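Local coordinates for bluetongue virus COAT protein VP7 (Bluetongue virus, PDB 1BVP) that builds the trimeric capsomers of the bluetongue virus core, which assemble in 260 copies on an inner scaffold of VP3, at residues T17-L25 with V48-A56. Residues are numbered along the deposited sequence; the frame is centred on the assembly and turned at random.
Sequences TLQEARIVL and VTMRPTSLA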
loop_
_atom_site.group_PDB
_atom_site.type_symbol
_atom_site.label_atom_id
_atom_site.label_comp_id
_atom_site.label_asym_id
_atom_site.label_seq_id
_atom_site.Cartn_x
_atom_site.Cartn_y
_atom_site.Cartn_z
ATOM N N THR A 17 24.797 -9.284 -6.075
ATOM C CA THR A 17 25.369 -8.618 -7.231
ATOM C C THR A 17 26.062 -9.627 -8.158
ATOM O O THR A 17 26.132 -9.428 -9.364
ATOM C CB THR A 17 26.376 -7.604 -6.718
ATOM O OG1 THR A 17 25.707 -6.371 -6.435
ATOM C CG2 THR A 17 27.467 -7.392 -7.660
ATOM N N LEU A 18 26.557 -10.719 -7.581
ATOM C CA LEU A 18 27.268 -11.771 -8.301
ATOM C C LEU A 18 26.397 -12.581 -9.249
ATOM O O LEU A 18 26.394 -13.819 -9.204
ATOM C CB LEU A 18 27.948 -12.691 -7.287
ATOM C CG LEU A 18 29.248 -12.161 -6.643
ATOM C CD1 LEU A 18 29.519 -10.757 -7.001
ATOM C CD2 LEU A 18 29.202 -12.269 -5.156
ATOM N N GLN A 19 25.727 -11.884 -10.165
ATOM C CA GLN A 19 24.821 -12.522 -11.102
ATOM C C GLN A 19 25.547 -13.475 -12.035
ATOM O O GLN A 19 25.115 -14.584 -12.275
ATOM C CB GLN A 19 23.998 -11.460 -11.886
ATOM C CG GLN A 19 22.444 -11.461 -11.650
ATOM C CD GLN A 19 21.927 -10.345 -10.687
ATOM O OE1 GLN A 19 22.187 -10.342 -9.484
ATOM N NE2 GLN A 19 21.146 -9.435 -11.226
ATOM N N GLU A 20 26.731 -13.109 -12.468
ATOM C CA GLU A 20 27.405 -13.985 -13.400
ATOM C C GLU A 20 28.911 -14.093 -13.120
ATOM O O GLU A 20 29.440 -13.479 -12.173
ATOM C CB GLU A 20 27.034 -13.515 -14.809
ATOM C CG GLU A 20 27.799 -14.033 -15.960
ATOM C CD GLU A 20 27.943 -12.937 -16.984
ATOM O OE1 GLU A 20 26.876 -12.403 -17.390
ATOM O OE2 GLU A 20 29.107 -12.564 -17.323
ATOM N N ALA A 21 29.571 -14.947 -13.898
ATOM C CA ALA A 21 30.991 -15.221 -13.743
ATOM C C ALA A 21 31.985 -14.122 -14.145
ATOM O O ALA A 21 32.828 -13.718 -13.330
ATOM C CB ALA A 21 31.332 -16.542 -14.451
ATOM N N ARG A 22 31.871 -13.615 -15.373
ATOM C CA ARG A 22 32.830 -12.612 -15.849
ATOM C C ARG A 22 32.524 -11.109 -15.729
ATOM O O ARG A 22 33.368 -10.282 -16.082
ATOM C CB ARG A 22 33.312 -12.963 -17.276
ATOM C CG ARG A 22 32.227 -13.066 -18.374
ATOM C CD ARG A 22 32.891 -13.290 -19.745
ATOM N NE ARG A 22 33.799 -12.181 -20.085
ATOM C CZ ARG A 22 34.816 -12.242 -20.948
ATOM N NH1 ARG A 22 35.092 -13.373 -21.591
ATOM N NH2 ARG A 22 35.558 -11.155 -21.174
ATOM N N ILE A 23 31.353 -10.757 -15.209
ATOM C CA ILE A 23 30.969 -9.360 -15.041
ATOM C C ILE A 23 31.959 -8.546 -14.212
ATOM O O ILE A 23 32.745 -9.104 -13.464
ATOM C CB ILE A 23 29.539 -9.257 -14.444
ATOM C CG1 ILE A 23 29.314 -10.196 -13.232
ATOM C CG2 ILE A 23 28.562 -9.678 -15.522
ATOM C CD1 ILE A 23 29.823 -9.745 -11.854
ATOM N N VAL A 24 31.974 -7.231 -14.364
ATOM C CA VAL A 24 32.893 -6.446 -13.560
ATOM C C VAL A 24 32.153 -5.729 -12.439
ATOM O O VAL A 24 31.128 -5.035 -12.648
ATOM C CB VAL A 24 33.748 -5.448 -14.383
ATOM C CG1 VAL A 24 34.204 -6.095 -15.675
ATOM C CG2 VAL A 24 33.021 -4.134 -14.606
ATOM N N LEU A 25 32.687 -5.908 -11.241
ATOM C CA LEU A 25 32.091 -5.325 -10.072
ATOM C C LEU A 25 32.328 -3.855 -9.879
ATOM O O LEU A 25 33.345 -3.328 -10.284
ATOM C CB LEU A 25 32.568 -6.068 -8.828
ATOM C CG LEU A 25 31.838 -7.378 -8.517
ATOM C CD1 LEU A 25 30.422 -7.347 -9.160
ATOM C CD2 LEU A 25 32.672 -8.557 -9.003
ATOM N N VAL A 48 35.250 -19.251 1.499
ATOM C CA VAL A 48 34.375 -18.556 0.578
ATOM C C VAL A 48 35.256 -17.796 -0.444
ATOM O O VAL A 48 36.256 -17.221 -0.063
ATOM C CB VAL A 48 33.479 -17.588 1.393
ATOM C CG1 VAL A 48 32.548 -16.821 0.504
ATOM C CG2 VAL A 48 32.710 -18.364 2.423
ATOM N N THR A 49 34.906 -17.832 -1.730
ATOM C CA THR A 49 35.649 -17.114 -2.774
ATOM C C THR A 49 34.860 -15.840 -3.038
ATOM O O THR A 49 33.659 -15.850 -2.865
ATOM C CB THR A 49 35.546 -17.819 -4.112
ATOM O OG1 THR A 49 35.858 -19.173 -3.932
ATOM C CG2 THR A 49 36.536 -17.236 -5.125
ATOM N N MET A 50 35.504 -14.804 -3.575
ATOM C CA MET A 50 34.802 -13.584 -3.919
ATOM C C MET A 50 34.028 -13.732 -5.206
ATOM O O MET A 50 33.065 -13.023 -5.406
ATOM C CB MET A 50 35.743 -12.407 -4.068
ATOM C CG MET A 50 36.461 -12.027 -2.794
ATOM S SD MET A 50 37.057 -10.360 -2.908
ATOM C CE MET A 50 35.981 -9.619 -4.343
ATOM N N ARG A 51 34.458 -14.601 -6.111
ATOM C CA ARG A 51 33.714 -14.773 -7.349
ATOM C C ARG A 51 33.472 -16.263 -7.551
ATOM O O ARG A 51 34.282 -16.966 -8.158
ATOM C CB ARG A 51 34.460 -14.177 -8.546
ATOM C CG ARG A 51 33.600 -14.108 -9.828
ATOM C CD ARG A 51 32.863 -12.777 -9.928
ATOM N NE ARG A 51 33.790 -11.656 -9.682
ATOM C CZ ARG A 51 34.471 -10.989 -10.621
ATOM N NH1 ARG A 51 34.340 -11.314 -11.904
ATOM N NH2 ARG A 51 35.303 -9.998 -10.279
ATOM N N PRO A 52 32.360 -16.775 -7.010
ATOM C CA PRO A 52 31.964 -18.184 -7.090
ATOM C C PRO A 52 31.583 -18.632 -8.497
ATOM O O PRO A 52 30.895 -17.916 -9.205
ATOM C CB PRO A 52 30.740 -18.230 -6.186
ATOM C CG PRO A 52 30.869 -16.985 -5.321
ATOM C CD PRO A 52 31.355 -15.989 -6.277
ATOM N N THR A 53 32.019 -19.816 -8.907
ATOM C CA THR A 53 31.672 -20.345 -10.230
ATOM C C THR A 53 30.968 -21.704 -10.074
ATOM O O THR A 53 29.816 -21.874 -10.497
ATOM C CB THR A 53 32.914 -20.421 -11.180
ATOM O OG1 THR A 53 34.021 -21.058 -10.519
ATOM C CG2 THR A 53 33.351 -19.019 -11.548
ATOM N N SER A 54 31.613 -22.639 -9.389
ATOM C CA SER A 54 31.014 -23.941 -9.169
ATOM C C SER A 54 29.876 -23.891 -8.151
ATOM O O SER A 54 29.798 -22.987 -7.334
ATOM C CB SER A 54 32.072 -24.924 -8.659
ATOM O OG SER A 54 32.530 -24.583 -7.361
ATOM N N LEU A 55 29.055 -24.935 -8.154
ATOM C CA LEU A 55 27.959 -25.061 -7.217
ATOM C C LEU A 55 28.506 -25.083 -5.798
ATOM O O LEU A 55 27.940 -24.486 -4.878
ATOM C CB LEU A 55 27.212 -26.363 -7.478
ATOM C CG LEU A 55 26.198 -26.817 -6.427
ATOM C CD1 LEU A 55 25.018 -25.843 -6.419
ATOM C CD2 LEU A 55 25.742 -28.229 -6.745
ATOM N N ALA A 56 29.621 -25.768 -5.605
ATOM C CA ALA A 56 30.182 -25.838 -4.265
ATOM C C ALA A 56 30.563 -24.463 -3.727
ATOM O O ALA A 56 30.400 -24.187 -2.525
ATOM C CB ALA A 56 31.356 -26.770 -4.240
#
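Arg51 reaches across from 48-56 into the bend of 17-25 and hands one N-H of NH1 to the carbonyl oxygen of Ala21, at 3.2 Å. The bond is fairly straight, 161° at the hydrogen, and Ala21 O lies at the edge of the guanidinium, close to its plane; Ala21 is poorly ordered, however, so the grip is less certain than the numbers suggest. A folded side chain brings the group here: CG leaves opposite the backbone N (chi1 -170°), then the chain bends at chi2 and again at chi3. On the way Arg51 CD passes 3.5 Å from Ala21 O. Ile23 O is about as near NH1, but the N-H points too poorly at it for a hydrogen bond. Over one face of the guanidinium sits the CD2 methyl of Leu25, 3.4 Å from Arg51 CZ, the two side chains approaching from opposite directions. Beside this, Leu18, at the centre of an inverse gamma turn, sets its CD2 methyl 3.9 Å from Met50 O, while its CG comes within 4.4 Å of Pro52 CD. Leu18 and Pro52 both rest on Met61 of helix 55-73, and Thr53 OG1 is hydrogen-bonded to Gln57 NE2. The contact thus joins the loop between helices 2-15 and 27-44 to the lead-in of helix 55-73, where Ser54 OG, at the N-cap, caps Gln57 N. With a neutral carbonyl as acceptor, the link is polar but not a salt bridge, and the positive charge probably polarises the carbonyls of Ala21 and Ile23.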